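Local coordinates for DUF3829 family protein (Bacteroides vulgatus, PDB 4YJW), which is of unknown function but folds as an elongated all-alpha bundle and is probably a lipoprotein of the cell envelope, at residues A[20-25]-A[147-152]; A[27-32]-A[87-92]; A[54-59]-A[105-110]. All coordinates share one frame; numbering follows the deposited sequence. Where two conformers were deposited one is given.

Contact 1 of 3, residues A[20-25]-A[147-152]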
loop_
_atom_site.group_PDB
_atom_site.type_symbol
_atom_site.label_atom_id
_atom_site.label_comp_id
_atom_site.label_asym_id
_atom_site.label_seq_id
_atom_site.Cartn_x
_atom_site.Cartn_y
_atom_site.Cartn_z
ATOM N N LYS A 20 -18.492 6.052 4.637
ATOM C CA LYS A 20 -17.344 6.633 5.360
ATOM C C LYS A 20 -16.103 5.800 5.070
ATOM O O LYS A 20 -15.048 6.357 4.752
ATOM C CB LYS A 20 -17.602 6.732 6.866
ATOM C CG LYS A 20 -18.755 7.681 7.246
ATOM C CD LYS A 20 -18.986 7.679 8.778
ATOM C CE LYS A 20 -20.242 8.445 9.130
ATOM N NZ LYS A 20 -20.607 8.277 10.573
ATOM N N TYR A 21 -16.246 4.464 5.142
ATOM C CA TYR A 21 -15.155 3.524 4.882
ATOM C C TYR A 21 -14.652 3.669 3.444
ATOM O O TYR A 21 -13.442 3.721 3.212
ATOM C CB TYR A 21 -15.610 2.082 5.169
ATOM C CG TYR A 21 -14.461 1.092 5.178
ATOM C CD1 TYR A 21 -13.999 0.519 3.992
ATOM C CD2 TYR A 21 -13.887 0.670 6.375
ATOM C CE1 TYR A 21 -12.947 -0.395 3.990
ATOM C CE2 TYR A 21 -12.844 -0.262 6.386
ATOM C CZ TYR A 21 -12.381 -0.790 5.189
ATOM O OH TYR A 21 -11.356 -1.708 5.157
ATOM N N TYR A 22 -15.583 3.789 2.480
ATOM C CA TYR A 22 -15.201 3.955 1.073
ATOM C C TYR A 22 -14.490 5.295 0.850
ATOM O O TYR A 22 -13.438 5.329 0.206
ATOM C CB TYR A 22 -16.429 3.856 0.177
ATOM C CG TYR A 22 -16.133 4.082 -1.290
ATOM C CD1 TYR A 22 -15.272 3.237 -1.987
ATOM C CD2 TYR A 22 -16.779 5.086 -2.003
ATOM C CE1 TYR A 22 -15.027 3.414 -3.348
ATOM C CE2 TYR A 22 -16.565 5.252 -3.376
ATOM C CZ TYR A 22 -15.663 4.435 -4.034
ATOM O OH TYR A 22 -15.433 4.608 -5.380
ATOM N N ASP A 23 -15.061 6.392 1.357
ATOM C CA ASP A 23 -14.441 7.721 1.208
ATOM C C ASP A 23 -13.011 7.741 1.793
ATOM O O ASP A 23 -12.103 8.265 1.148
ATOM C CB ASP A 23 -15.320 8.805 1.868
ATOM C CG ASP A 23 -16.638 9.057 1.146
ATOM O OD1 ASP A 23 -16.712 8.789 -0.082
ATOM O OD2 ASP A 23 -17.593 9.528 1.801
ATOM N N THR A 24 -12.804 7.130 2.987
ATOM C CA THR A 24 -11.492 7.076 3.651
ATOM C C THR A 24 -10.564 6.199 2.799
ATOM O O THR A 24 -9.420 6.596 2.546
ATOM C CB THR A 24 -11.656 6.565 5.096
ATOM O OG1 THR A 24 -12.547 7.459 5.794
ATOM C CG2 THR A 24 -10.330 6.497 5.837
ATOM N N SER A 25 -11.079 5.050 2.299
ATOM C CA SER A 25 -10.299 4.148 1.435
ATOM C C SER A 25 -9.805 4.886 0.193
ATOM O O SER A 25 -8.643 4.739 -0.173
ATOM C CB SER A 25 -11.123 2.932 1.021
ATOM O OG SER A 25 -11.260 2.068 2.140
ATOM N N ILE A 147 -13.588 -5.094 -3.899
ATOM C CA ILE A 147 -14.484 -5.583 -2.836
ATOM C C ILE A 147 -15.545 -4.509 -2.536
ATOM O O ILE A 147 -16.724 -4.812 -2.346
ATOM C CB ILE A 147 -13.684 -5.934 -1.529
ATOM C CG1 ILE A 147 -12.786 -7.168 -1.715
ATOM C CG2 ILE A 147 -14.623 -6.123 -0.314
ATOM C CD1 ILE A 147 -11.615 -7.231 -0.714
ATOM N N LEU A 148 -15.098 -3.266 -2.415
ATOM C CA LEU A 148 -15.954 -2.167 -1.975
ATOM C C LEU A 148 -16.979 -1.663 -2.998
ATOM O O LEU A 148 -18.105 -1.388 -2.604
ATOM C CB LEU A 148 -15.090 -0.977 -1.551
ATOM C CG LEU A 148 -14.235 -1.110 -0.267
ATOM C CD1 LEU A 148 -13.404 0.152 -0.050
ATOM C CD2 LEU A 148 -15.105 -1.309 0.970
ATOM N N THR A 149 -16.609 -1.470 -4.268
ATOM C CA THR A 149 -17.547 -0.792 -5.182
ATOM C C THR A 149 -18.943 -1.533 -5.272
ATOM O O THR A 149 -19.921 -0.796 -5.184
ATOM C CB THR A 149 -16.926 -0.468 -6.541
ATOM O OG1 THR A 149 -16.330 -1.618 -7.095
ATOM C CG2 THR A 149 -15.859 0.638 -6.432
ATOM N N PRO A 150 -19.118 -2.885 -5.257
ATOM C CA PRO A 150 -20.492 -3.437 -5.255
ATOM C C PRO A 150 -21.242 -3.184 -3.934
ATOM O O PRO A 150 -22.452 -2.959 -3.954
ATOM C CB PRO A 150 -20.277 -4.937 -5.483
ATOM C CG PRO A 150 -18.894 -5.046 -6.108
ATOM C CD PRO A 150 -18.121 -3.969 -5.397
ATOM N N ILE A 151 -20.516 -3.193 -2.783
ATOM C CA ILE A 151 -21.080 -2.920 -1.445
ATOM C C ILE A 151 -21.536 -1.447 -1.377
ATOM O O ILE A 151 -22.590 -1.145 -0.807
ATOM C CB ILE A 151 -20.045 -3.242 -0.309
ATOM C CG1 ILE A 151 -19.516 -4.690 -0.401
ATOM C CG2 ILE A 151 -20.657 -2.965 1.098
ATOM C CD1 ILE A 151 -18.278 -5.006 0.515
ATOM N N VAL A 152 -20.724 -0.541 -1.955
ATOM C CA VAL A 152 -20.975 0.900 -2.033
ATOM C C VAL A 152 -22.278 1.130 -2.811
ATOM O O VAL A 152 -23.113 1.941 -2.377
ATOM C CB VAL A 152 -19.764 1.651 -2.628
ATOM C CG1 VAL A 152 -20.139 3.071 -3.072
ATOM C CG2 VAL A 152 -18.652 1.722 -1.588
#

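Contact 2 of 3, residues A[27-32]-A[87-92]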
loop_
_atom_site.group_PDB
_atom_site.type_symbol
_atom_site.label_atom_id
_atom_site.label_comp_id
_atom_site.label_asym_id
_atom_site.label_seq_id
_atom_site.Cartn_x
_atom_site.Cartn_y
_atom_site.Cartn_z
ATOM N N LYS A 27 -9.216 8.149 -0.250
ATOM C CA LYS A 27 -8.188 9.115 0.158
ATOM C C LYS A 27 -6.885 8.441 0.548
ATOM O O LYS A 27 -5.814 8.867 0.111
ATOM C CB LYS A 27 -8.679 9.953 1.363
ATOM C CG LYS A 27 -9.692 11.022 1.025
ATOM C CD LYS A 27 -10.196 11.708 2.287
ATOM C CE LYS A 27 -11.445 12.525 2.037
ATOM N NZ LYS A 27 -11.990 13.101 3.297
ATOM N N ILE A 28 -6.970 7.419 1.408
ATOM C CA ILE A 28 -5.787 6.739 1.931
ATOM C C ILE A 28 -5.047 5.954 0.798
ATOM O O ILE A 28 -3.823 6.067 0.691
ATOM C CB ILE A 28 -6.159 5.874 3.175
ATOM C CG1 ILE A 28 -5.004 5.862 4.192
ATOM C CG2 ILE A 28 -6.666 4.476 2.848
ATOM C CD1 ILE A 28 -5.253 5.187 5.535
ATOM N N LEU A 29 -5.784 5.297 -0.106
ATOM C CA LEU A 29 -5.138 4.495 -1.152
ATOM C C LEU A 29 -4.466 5.380 -2.224
ATOM O O LEU A 29 -3.447 4.972 -2.780
ATOM C CB LEU A 29 -6.109 3.475 -1.773
ATOM C CG LEU A 29 -6.553 2.325 -0.822
ATOM C CD1 LEU A 29 -7.729 1.547 -1.393
ATOM C CD2 LEU A 29 -5.417 1.375 -0.526
ATOM N N LYS A 30 -4.983 6.590 -2.450
ATOM C CA LYS A 30 -4.382 7.545 -3.373
ATOM C C LYS A 30 -3.002 8.004 -2.838
ATOM O O LYS A 30 -2.033 8.066 -3.600
ATOM C CB LYS A 30 -5.304 8.756 -3.569
ATOM C CG LYS A 30 -4.776 9.734 -4.621
ATOM C CD LYS A 30 -5.350 11.125 -4.414
ATOM C CE LYS A 30 -4.637 12.158 -5.260
ATOM N NZ LYS A 30 -5.122 12.159 -6.666
ATOM N N ASP A 31 -2.915 8.313 -1.541
ATOM C CA ASP A 31 -1.645 8.799 -0.980
ATOM C C ASP A 31 -0.673 7.694 -0.582
ATOM O O ASP A 31 0.540 7.938 -0.594
ATOM C CB ASP A 31 -1.905 9.708 0.225
ATOM C CG ASP A 31 -2.695 10.969 -0.093
ATOM O OD1 ASP A 31 -2.425 11.595 -1.150
ATOM O OD2 ASP A 31 -3.560 11.347 0.725
ATOM N N LEU A 32 -1.172 6.499 -0.225
ATOM C CA LEU A 32 -0.307 5.406 0.202
ATOM C C LEU A 32 0.400 4.729 -0.978
ATOM O O LEU A 32 1.582 4.414 -0.864
ATOM C CB LEU A 32 -1.136 4.380 0.981
ATOM C CG LEU A 32 -0.387 3.336 1.765
ATOM C CD1 LEU A 32 0.127 3.896 3.070
ATOM C CD2 LEU A 32 -1.270 2.131 2.009
ATOM N N GLU A 87 -7.376 -8.357 5.656
ATOM C CA GLU A 87 -6.198 -9.057 5.132
ATOM C C GLU A 87 -5.460 -8.209 4.090
ATOM O O GLU A 87 -4.244 -8.035 4.196
ATOM C CB GLU A 87 -6.608 -10.406 4.518
ATOM C CG GLU A 87 -5.443 -11.337 4.216
ATOM C CD GLU A 87 -5.788 -12.547 3.368
ATOM O OE1 GLU A 87 -6.953 -13.006 3.408
ATOM O OE2 GLU A 87 -4.877 -13.048 2.669
ATOM N N ASN A 88 -6.180 -7.685 3.093
ATOM C CA ASN A 88 -5.558 -6.893 2.022
ATOM C C ASN A 88 -4.925 -5.598 2.538
ATOM O O ASN A 88 -3.826 -5.246 2.091
ATOM C CB ASN A 88 -6.552 -6.624 0.898
ATOM C CG ASN A 88 -6.678 -7.827 -0.002
ATOM O OD1 ASN A 88 -5.833 -8.060 -0.870
ATOM N ND2 ASN A 88 -7.721 -8.640 0.190
ATOM N N TYR A 89 -5.567 -4.911 3.509
ATOM C CA TYR A 89 -4.988 -3.700 4.086
ATOM C C TYR A 89 -3.754 -4.031 4.933
ATOM O O TYR A 89 -2.755 -3.325 4.840
ATOM C CB TYR A 89 -6.027 -2.932 4.920
ATOM C CG TYR A 89 -6.719 -1.825 4.157
ATOM C CD1 TYR A 89 -6.000 -0.748 3.649
ATOM C CD2 TYR A 89 -8.106 -1.817 4.002
ATOM C CE1 TYR A 89 -6.636 0.296 2.978
ATOM C CE2 TYR A 89 -8.756 -0.773 3.332
ATOM C CZ TYR A 89 -8.015 0.291 2.840
ATOM O OH TYR A 89 -8.625 1.353 2.225
ATOM N N GLY A 90 -3.822 -5.114 5.721
ATOM C CA GLY A 90 -2.693 -5.559 6.542
ATOM C C GLY A 90 -1.461 -5.842 5.695
ATOM O O GLY A 90 -0.367 -5.345 5.994
ATOM N N ARG A 91 -1.657 -6.564 4.584
ATOM C CA ARG A 91 -0.600 -6.896 3.636
ATOM C C ARG A 91 -0.109 -5.650 2.922
ATOM O O ARG A 91 1.099 -5.503 2.734
ATOM C CB ARG A 91 -1.075 -7.929 2.608
ATOM C CG ARG A 91 -1.330 -9.299 3.231
ATOM C CD ARG A 91 -1.883 -10.289 2.228
ATOM N NE ARG A 91 -2.217 -11.568 2.862
ATOM C CZ ARG A 91 -1.373 -12.590 2.994
ATOM N NH1 ARG A 91 -0.131 -12.500 2.534
ATOM N NH2 ARG A 91 -1.766 -13.706 3.593
ATOM N N LEU A 92 -1.033 -4.730 2.578
ATOM C CA LEU A 92 -0.660 -3.473 1.914
ATOM C C LEU A 92 0.211 -2.590 2.831
ATOM O O LEU A 92 1.250 -2.096 2.366
ATOM C CB LEU A 92 -1.909 -2.717 1.430
ATOM C CG LEU A 92 -1.667 -1.413 0.655
ATOM C CD1 LEU A 92 -0.892 -1.662 -0.645
ATOM C CD2 LEU A 92 -2.975 -0.775 0.304
#

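Contact 3 of 3, residues A[54-59]-A[105-110]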
loop_
_atom_site.group_PDB
_atom_site.type_symbol
_atom_site.label_atom_id
_atom_site.label_comp_id
_atom_site.label_asym_id
_atom_site.label_seq_id
_atom_site.Cartn_x
_atom_site.Cartn_y
_atom_site.Cartn_z
ATOM N N LEU A 54 21.951 8.280 -5.925
ATOM C CA LEU A 54 20.761 7.682 -5.303
ATOM C C LEU A 54 20.089 8.666 -4.336
ATOM O O LEU A 54 20.707 9.082 -3.355
ATOM C CB LEU A 54 21.096 6.359 -4.578
ATOM C CG LEU A 54 21.777 5.278 -5.418
ATOM C CD1 LEU A 54 22.231 4.101 -4.544
ATOM C CD2 LEU A 54 20.873 4.795 -6.548
ATOM N N PRO A 55 18.841 9.103 -4.594
ATOM C CA PRO A 55 18.242 10.085 -3.687
ATOM C C PRO A 55 17.487 9.443 -2.530
ATOM O O PRO A 55 17.111 8.279 -2.602
ATOM C CB PRO A 55 17.291 10.857 -4.602
ATOM C CG PRO A 55 16.823 9.832 -5.597
ATOM C CD PRO A 55 17.943 8.797 -5.739
ATOM N N VAL A 56 17.218 10.223 -1.485
ATOM C CA VAL A 56 16.379 9.736 -0.382
ATOM C C VAL A 56 14.933 9.743 -0.899
ATOM O O VAL A 56 14.502 10.724 -1.518
ATOM C CB VAL A 56 16.528 10.622 0.890
ATOM C CG1 VAL A 56 15.443 10.303 1.931
ATOM C CG2 VAL A 56 17.916 10.466 1.496
ATOM N N VAL A 57 14.193 8.667 -0.652
ATOM C CA VAL A 57 12.767 8.599 -1.030
ATOM C C VAL A 57 12.028 8.159 0.222
ATOM O O VAL A 57 12.097 6.992 0.574
ATOM C CB VAL A 57 12.468 7.692 -2.253
ATOM C CG1 VAL A 57 10.975 7.769 -2.568
ATOM C CG2 VAL A 57 13.287 8.161 -3.478
ATOM N N SER A 58 11.356 9.091 0.887
ATOM C CA SER A 58 10.665 8.818 2.152
ATOM C C SER A 58 9.346 8.089 1.957
ATOM O O SER A 58 8.645 8.324 0.973
ATOM C CB SER A 58 10.412 10.124 2.902
ATOM O OG SER A 58 11.620 10.833 3.120
ATOM N N GLN A 59 8.994 7.214 2.924
ATOM C CA GLN A 59 7.712 6.518 2.877
ATOM C C GLN A 59 6.597 7.534 3.085
ATOM O O GLN A 59 6.715 8.324 4.015
ATOM C CB GLN A 59 7.656 5.483 4.015
ATOM C CG GLN A 59 6.394 4.640 4.021
ATOM C CD GLN A 59 6.366 3.756 5.236
ATOM O OE1 GLN A 59 7.385 3.238 5.679
ATOM N NE2 GLN A 59 5.209 3.632 5.839
ATOM N N THR A 105 17.657 0.856 2.939
ATOM C CA THR A 105 18.754 -0.096 3.185
ATOM C C THR A 105 19.679 -0.148 1.980
ATOM O O THR A 105 20.895 -0.047 2.133
ATOM C CB THR A 105 18.185 -1.479 3.489
ATOM O OG1 THR A 105 17.394 -1.355 4.654
ATOM C CG2 THR A 105 19.272 -2.524 3.742
ATOM N N TYR A 106 19.092 -0.358 0.798
ATOM C CA TYR A 106 19.819 -0.438 -0.465
ATOM C C TYR A 106 20.687 0.800 -0.661
ATOM O O TYR A 106 21.864 0.660 -0.946
ATOM C CB TYR A 106 18.824 -0.590 -1.636
ATOM C CG TYR A 106 19.497 -0.603 -2.994
ATOM C CD1 TYR A 106 19.931 -1.799 -3.570
ATOM C CD2 TYR A 106 19.643 0.570 -3.733
ATOM C CE1 TYR A 106 20.530 -1.818 -4.831
ATOM C CE2 TYR A 106 20.256 0.564 -4.990
ATOM C CZ TYR A 106 20.685 -0.635 -5.536
ATOM O OH TYR A 106 21.302 -0.642 -6.771
ATOM N N ARG A 107 20.098 2.006 -0.562
ATOM C CA ARG A 107 20.864 3.246 -0.786
ATOM C C ARG A 107 22.075 3.369 0.172
ATOM O O ARG A 107 23.181 3.675 -0.286
ATOM C CB ARG A 107 19.948 4.462 -0.650
ATOM C CG ARG A 107 20.704 5.803 -0.746
ATOM C CD ARG A 107 19.731 6.975 -0.687
ATOM N NE ARG A 107 20.457 8.245 -0.586
ATOM C CZ ARG A 107 20.899 8.762 0.557
ATOM N NH1 ARG A 107 20.693 8.127 1.707
ATOM N NH2 ARG A 107 21.551 9.915 0.559
ATOM N N LEU A 108 21.887 3.071 1.458
ATOM C CA LEU A 108 22.973 3.161 2.449
ATOM C C LEU A 108 24.072 2.120 2.189
ATOM O O LEU A 108 25.261 2.435 2.319
ATOM C CB LEU A 108 22.403 3.005 3.863
ATOM C CG LEU A 108 21.356 4.088 4.285
ATOM C CD1 LEU A 108 21.006 3.963 5.782
ATOM C CD2 LEU A 108 21.842 5.527 3.965
ATOM N N TYR A 109 23.672 0.907 1.778
ATOM C CA TYR A 109 24.568 -0.216 1.471
ATOM C C TYR A 109 25.362 0.072 0.182
ATOM O O TYR A 109 26.525 -0.331 0.087
ATOM C CB TYR A 109 23.727 -1.517 1.414
ATOM C CG TYR A 109 24.203 -2.620 0.489
ATOM C CD1 TYR A 109 23.786 -2.667 -0.841
ATOM C CD2 TYR A 109 24.889 -3.724 0.989
ATOM C CE1 TYR A 109 24.142 -3.723 -1.677
ATOM C CE2 TYR A 109 25.277 -4.773 0.155
ATOM C CZ TYR A 109 24.879 -4.778 -1.173
ATOM O OH TYR A 109 25.227 -5.811 -2.010
HETATM N N MSE A 110 24.753 0.753 -0.815
HETATM C CA MSE A 110 25.507 1.113 -2.026
HETATM C C MSE A 110 26.497 2.260 -1.706
HETATM O O MSE A 110 27.673 2.198 -2.085
HETATM C CB MSE A 110 24.555 1.567 -3.171
HETATM C CG MSE A 110 23.641 0.463 -3.720
HETATM SE SE MSE A 110 24.616 -1.152 -4.282
HETATM C CE MSE A 110 25.660 -0.363 -5.762
HETATM O O HOH W 1 22.567 10.845 -2.045
#

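Contact 1 of 3, residues A[20-25]-A[147-152]
In the elongated all-alpha bundle of this protein, helix 10-32 packs against the long C-terminal helix 121-159, and Tyr22 meets Leu148 and Val152 where the two run roughly antiparallel. The axes of the short segments are inclined at 143° and come no nearer than 10.6 Å, a spacing filled by side chains. Val152 places CG2 over one face of the Tyr22 ring, 3.9 Å from the centroid and 28° off the ring normal, a CH-pi contact. The methyl sits toward the root of the ring rather than its hydroxyl end, with Val152 CG2 3.5 Å from Tyr22 CG. Leu148 comes from another direction: its CD1 lies at the edge of the same ring, near the ring plane, so one tyrosine is held at both a face and an edge by residues one helical turn apart. Both Tyr21 and Tyr22 have CG anti to the backbone N (chi1 177° in Tyr22), yet their neighbouring positions on the helix send the rings to different sides of Leu148. The Tyr21 side chain crosses Leu148 at about a right angle, CD1 to Leu148 CD2 at 3.7 Å, while its hydroxyl bonds to the carbonyl of Val70 and its ring packs edge-to-face with Phe77. Ser25 OG is engaged by Tyr89 and also donates to Tyr21 O at 2.9 Å, approaching from the face of that carbonyl opposite to Ser25 N. Beside this polar group lies a methyl, Leu148 CD1, 3.6 Å from Ser25 OG.

Contact 2 of 3, residues A[27-32]-A[87-92]
Leu29 and Leu92 cross obliquely, and the 3.4 Å between Leu29 CD2 and Leu92 CD2 is tighter than usual van der Waals contact. Leu32, modelled in two conformers, meets the same Leu92 tip to tip in one of them, with Leu32 CD2 3.8 Å from Leu92 CD2; in that conformer the Leu92 methyl is shared by two leucines of the facing helix. In Leu92, CG, opposite the backbone N (chi1 -177°), carries the branch toward the other helix. One turn earlier, the Tyr89 side chain slants across both Ile28 and Leu29. Its hydroxyl touches both, Tyr89 OH lying 3.7 Å from Ile28 CG2 and equally far from Leu29 CD1, while CE1 of the ring meets Leu29 CD2 at 3.9 Å. The phenol oxygen, although two methyl groups lie against it, has Ser25 as its polar partner. Long side chains span the 13.2 Å between segment axes, which are inclined at 27° in the same general direction. The contact lies near the centre of the chain, joining helix 10-32 to helix 79-111; helix 121-159 adds Phe145 against Leu29, and helix 64-71 lays Val70 against Ile28 and Tyr89.

Contact 3 of 3, residues A[54-59]-A[105-110]
This is a loop-on-helix contact, partly buried and mixed polar and apolar, in which residues 54-56 pass across the outer part of the Arg107 side chain near the end of helix 79-111. Its main polar tie is the hydrogen bond from Arg107 NE to Leu54 O, 2.9 Å long with an N-H...O angle of 157°. The oxygen lies practically in the guanidinium plane, 2° out of it, but the donor stands well above the plane of the carbonyl, so the bond is aligned for the arginine and tilted for the peptide. Water 1 closes a second path between the same two residues: it donates to Leu54 O and accepts from Arg107 NH2, each at 2.9 Å. Direct bond and water bridge together help fix the rotation of the guanidinium group. Arg107 attains this position by an extended chain, its first torsion trans (chi1 175°) and no bend before NE. Segment 54-59 belongs to the long irregular connection between helix 35-44 and helix 64-71, which runs beside the all-alpha bundle without forming a strand. Here Val56 covers one face of the guanidinium, CG2 standing 3.5 Å above the plane over its centre, while the Leu54 carbonyl occupies the edge. The aliphatic part of the arginine is used as well: Arg107 CG packs on Leu54 CB at 3.9 Å. On the inner side, the Leu54 branch slants over Met110, a selenomethionine; Leu54 CD1 touches Met110 CB at 3.7 Å and lies 4.1 Å from Tyr106 CE2. The Tyr106 ring carries Met110 CG over one face toward its rim, and its hydroxyl is bound by Arg127. Pro55 O, close to Arg107 CD, accepts a hydrogen bond from Tyr103 OH.

Contacts 1 and 2 are buried helix-to-helix interfaces sharing helix 10-32, which turns one set of side chains to helix 121-159 and another to helix 79-111. They touch through Ser25 OG and Tyr89 OH, 2.7 Å apart in a probable hydrogen bond. Contact 2 lies nearest the chain's centre and is almost wholly aliphatic apart from one phenol; contact 1, about 13 Å away between centres, relies on tyrosine rings. Contact 3 shares helix 79-111 with contact 2 but lies farther out, on the opposite side of the chain's centre from contact 1, and is only partly buried. There a loop replaces a helix, and an arginine and a water do much of the joining.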